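Protein F2 like fibronectin-binding protein (Streptococcus pneumoniae, PDB 5A0N) is a surface adhesin whose N-terminal thioester domain probably attaches the bacterium covalently to host targets through an internal thioester. Local coordinates at residues 138-146 with 168-179. Numbering follows the deposited sequence.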
# COMPACT_ATOMS: atom_id res chain seq x y z
N TYR A 138 11.33 -3.86 -1.99
CA TYR A 138 11.84 -2.60 -2.55
C TYR A 138 10.87 -2.03 -3.62
O TYR A 138 10.73 -0.82 -3.73
CB TYR A 138 13.27 -2.75 -3.11
CG TYR A 138 14.34 -2.77 -2.03
CD1 TYR A 138 14.52 -3.87 -1.20
CD2 TYR A 138 15.16 -1.68 -1.82
CE1 TYR A 138 15.49 -3.87 -0.24
CE2 TYR A 138 16.14 -1.71 -0.84
CZ TYR A 138 16.29 -2.80 -0.06
OH TYR A 138 17.26 -2.81 0.91
N PHE A 139 10.19 -2.89 -4.36
CA PHE A 139 9.18 -2.41 -5.32
C PHE A 139 7.93 -1.94 -4.58
O PHE A 139 7.29 -0.98 -5.00
CB PHE A 139 8.84 -3.49 -6.35
CG PHE A 139 8.00 -3.01 -7.52
CD1 PHE A 139 8.33 -1.86 -8.23
CD2 PHE A 139 6.91 -3.75 -7.95
CE1 PHE A 139 7.59 -1.47 -9.34
CE2 PHE A 139 6.18 -3.35 -9.06
CZ PHE A 139 6.53 -2.22 -9.74
N HIS A 140 7.55 -2.64 -3.49
CA HIS A 140 6.43 -2.15 -2.68
C HIS A 140 6.69 -0.69 -2.28
O HIS A 140 5.81 0.16 -2.38
CB HIS A 140 6.24 -3.02 -1.43
CG HIS A 140 5.06 -2.61 -0.62
ND1 HIS A 140 5.07 -1.55 0.25
CD2 HIS A 140 3.80 -3.13 -0.57
CE1 HIS A 140 3.88 -1.43 0.80
NE2 HIS A 140 3.09 -2.37 0.32
N GLN A 141 7.91 -0.42 -1.82
CA GLN A 141 8.21 0.90 -1.29
C GLN A 141 8.08 1.98 -2.37
O GLN A 141 7.54 3.05 -2.10
CB GLN A 141 9.60 0.91 -0.66
CG GLN A 141 9.94 2.21 0.02
CD GLN A 141 11.27 2.20 0.71
OE1 GLN A 141 12.23 1.63 0.20
NE2 GLN A 141 11.31 2.75 1.93
N VAL A 142 8.60 1.75 -3.59
CA VAL A 142 8.45 2.80 -4.62
C VAL A 142 7.01 2.95 -5.08
O VAL A 142 6.56 4.08 -5.32
CB VAL A 142 9.40 2.66 -5.83
CG1 VAL A 142 10.81 2.99 -5.40
CG2 VAL A 142 9.29 1.30 -6.51
N ILE A 143 6.28 1.86 -5.19
CA ILE A 143 4.85 1.96 -5.49
C ILE A 143 4.15 2.78 -4.40
O ILE A 143 3.31 3.65 -4.70
CB ILE A 143 4.21 0.56 -5.65
CG1 ILE A 143 4.72 -0.12 -6.92
CG2 ILE A 143 2.70 0.66 -5.60
CD1 ILE A 143 4.12 0.41 -8.22
N GLN A 144 4.49 2.55 -3.13
CA GLN A 144 3.88 3.28 -2.04
C GLN A 144 4.13 4.78 -2.16
O GLN A 144 3.23 5.58 -1.92
CB GLN A 144 4.37 2.74 -0.71
CG GLN A 144 3.85 3.50 0.51
CD GLN A 144 2.38 3.32 0.73
OE1 GLN A 144 1.96 2.40 1.44
NE2 GLN A 144 1.59 4.23 0.18
N TYR A 145 5.36 5.18 -2.42
CA TYR A 145 5.67 6.60 -2.58
C TYR A 145 4.89 7.19 -3.75
O TYR A 145 4.42 8.34 -3.65
CB TYR A 145 7.17 6.90 -2.67
CG TYR A 145 7.80 6.89 -1.30
CD1 TYR A 145 7.59 7.96 -0.43
CD2 TYR A 145 8.56 5.81 -0.85
CE1 TYR A 145 8.11 7.94 0.87
CE2 TYR A 145 9.08 5.79 0.45
CZ TYR A 145 8.84 6.85 1.30
OH TYR A 145 9.30 6.85 2.59
N GLU A 146 4.72 6.45 -4.85
CA GLU A 146 3.96 6.99 -5.95
C GLU A 146 2.47 7.06 -5.65
O GLU A 146 1.81 8.01 -6.08
CB GLU A 146 4.27 6.27 -7.25
CG GLU A 146 4.00 7.13 -8.50
CD GLU A 146 4.93 8.31 -8.71
OE1 GLU A 146 5.69 8.66 -7.77
OE2 GLU A 146 4.90 8.90 -9.81
N PHE A 168 16.70 5.73 -1.77
CA PHE A 168 16.34 4.70 -2.72
C PHE A 168 17.60 4.03 -3.28
O PHE A 168 18.62 4.68 -3.52
CB PHE A 168 15.55 5.28 -3.91
CG PHE A 168 14.11 5.64 -3.64
CD1 PHE A 168 13.40 5.13 -2.56
CD2 PHE A 168 13.44 6.43 -4.52
CE1 PHE A 168 12.07 5.49 -2.36
CE2 PHE A 168 12.13 6.77 -4.33
CZ PHE A 168 11.42 6.29 -3.27
N SER A 169 17.50 2.73 -3.51
CA SER A 169 18.56 2.00 -4.20
C SER A 169 18.58 2.41 -5.68
O SER A 169 17.59 2.95 -6.20
CB SER A 169 18.35 0.49 -4.08
OG SER A 169 17.20 0.11 -4.82
N PRO A 170 19.67 2.12 -6.38
CA PRO A 170 19.68 2.40 -7.82
C PRO A 170 18.53 1.69 -8.56
O PRO A 170 17.95 2.25 -9.49
CB PRO A 170 21.05 1.85 -8.27
CG PRO A 170 21.90 1.92 -7.05
CD PRO A 170 20.99 1.63 -5.90
N GLN A 171 18.22 0.46 -8.16
CA GLN A 171 17.14 -0.31 -8.80
C GLN A 171 15.80 0.35 -8.52
O GLN A 171 14.93 0.42 -9.41
CB GLN A 171 17.11 -1.74 -8.27
CG GLN A 171 18.34 -2.53 -8.60
CD GLN A 171 19.52 -2.31 -7.65
OE1 GLN A 171 19.42 -1.68 -6.61
NE2 GLN A 171 20.65 -2.88 -8.03
N GLN A 172 15.59 0.86 -7.30
CA GLN A 172 14.36 1.61 -7.00
C GLN A 172 14.21 2.86 -7.86
O GLN A 172 13.10 3.16 -8.31
CB GLN A 172 14.30 1.99 -5.53
CG GLN A 172 13.95 0.82 -4.63
CD GLN A 172 13.89 1.22 -3.18
OE1 GLN A 172 14.86 1.78 -2.66
NE2 GLN A 172 12.79 0.93 -2.52
N LYS A 173 15.30 3.59 -8.03
CA LYS A 173 15.26 4.79 -8.85
C LYS A 173 14.85 4.45 -10.29
O LYS A 173 14.03 5.13 -10.90
CB LYS A 173 16.59 5.53 -8.80
CG LYS A 173 16.89 6.09 -7.41
CD LYS A 173 18.27 6.70 -7.35
CE LYS A 173 18.62 7.18 -5.95
NZ LYS A 173 20.02 7.62 -5.88
N LYS A 174 15.42 3.37 -10.84
CA LYS A 174 15.05 2.92 -12.18
C LYS A 174 13.58 2.52 -12.21
O LYS A 174 12.84 2.89 -13.14
CB LYS A 174 15.93 1.76 -12.64
CG LYS A 174 17.40 2.10 -12.72
CD LYS A 174 18.24 0.91 -13.17
CE LYS A 174 19.69 1.34 -13.34
NZ LYS A 174 20.62 0.19 -13.44
N ALA A 175 13.13 1.76 -11.22
CA ALA A 175 11.74 1.33 -11.18
C ALA A 175 10.80 2.52 -11.13
O ALA A 175 9.73 2.48 -11.76
CB ALA A 175 11.49 0.44 -9.98
N LEU A 176 11.14 3.56 -10.38
CA LEU A 176 10.27 4.74 -10.30
C LEU A 176 10.09 5.40 -11.67
O LEU A 176 9.00 5.85 -12.01
CB LEU A 176 10.83 5.72 -9.28
CG LEU A 176 9.97 6.95 -8.98
CD1 LEU A 176 8.57 6.58 -8.56
CD2 LEU A 176 10.72 7.80 -7.96
N GLU A 177 11.16 5.44 -12.46
CA GLU A 177 11.08 6.01 -13.79
C GLU A 177 10.20 5.16 -14.69
O GLU A 177 9.47 5.67 -15.55
CB GLU A 177 12.47 6.20 -14.38
CG GLU A 177 13.25 7.21 -13.59
CD GLU A 177 14.71 7.29 -13.89
OE1 GLU A 177 15.12 6.85 -14.93
OE2 GLU A 177 15.46 7.81 -13.06
N MET A 178 10.29 3.84 -14.54
CA MET A 178 9.43 2.95 -15.31
C MET A 178 7.96 3.08 -14.90
O MET A 178 7.08 3.14 -15.75
CB MET A 178 9.90 1.51 -15.22
CG MET A 178 11.30 1.31 -15.80
SD MET A 178 11.93 -0.34 -15.35
CE MET A 178 13.67 -0.16 -15.47
N ILE A 179 7.71 3.13 -13.59
CA ILE A 179 6.35 3.38 -13.11
C ILE A 179 5.79 4.66 -13.75
O ILE A 179 4.65 4.67 -14.24
CB ILE A 179 6.31 3.54 -11.57
CG1 ILE A 179 6.58 2.20 -10.87
CG2 ILE A 179 4.99 4.14 -11.11
CD1 ILE A 179 6.95 2.34 -9.40
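Gln172 reaches across to Tyr138 and Gln141 on the neighbouring helix, and its amide carries the polar half of the contact. Both N-H groups of Gln172 NE2 are used: one goes to Tyr138 O at 3.0 Å, the other to Gln141 OE1 at 2.9 Å, each nearly straight and close to the Gln172 amide plane. Glutamine suits this place because its other end accepts: Gln172 OE1 takes the backbone N-H of Ser169, its N 2.9 Å away, on a lone pair, while Ser169 OG in turn accepts from Gln172 N. This capping box starts helix 170-182, and the three amide bonds together settle which way round the amide sits. The Tyr138 ring meets the amide by its edge.

Beside this network, branched Val142 serves two sets of partners. In the conformer described here, CG1, anti to the carbonyl carbon (chi1 -70°), lies over one face of Phe168 as a CH-pi contact, 4.1 Å from the ring centroid, and also touches Gln172 CB; CG2 turns to Ala175 and Ile179. Flat Phe168 keeps its edge for the face of Tyr145, offset, with planes at 66°. Farther along, Ile179 is a knob among Phe139, Val142, Ile143 and Glu146, its apolar CD1 3.6 Å from Ile143 CD1. The Glu146 carboxylate, touched by Leu176 CD1, is held by salt bridges to Arg149 and Arg180.

The axes of 138-146 and 170-179 come within 9.7 Å and cross at -46°, within the helical insertion region. Leu112 of helix 105-118 touches Ile143 and Ile179, and Trp128 of helix 123-128 packs on Tyr138 and Ala175. His140, pointing away from 168-179, bonds to Tyr36 OH and Ala54 O, and Gln144 to Cys56 N in strand 55-56.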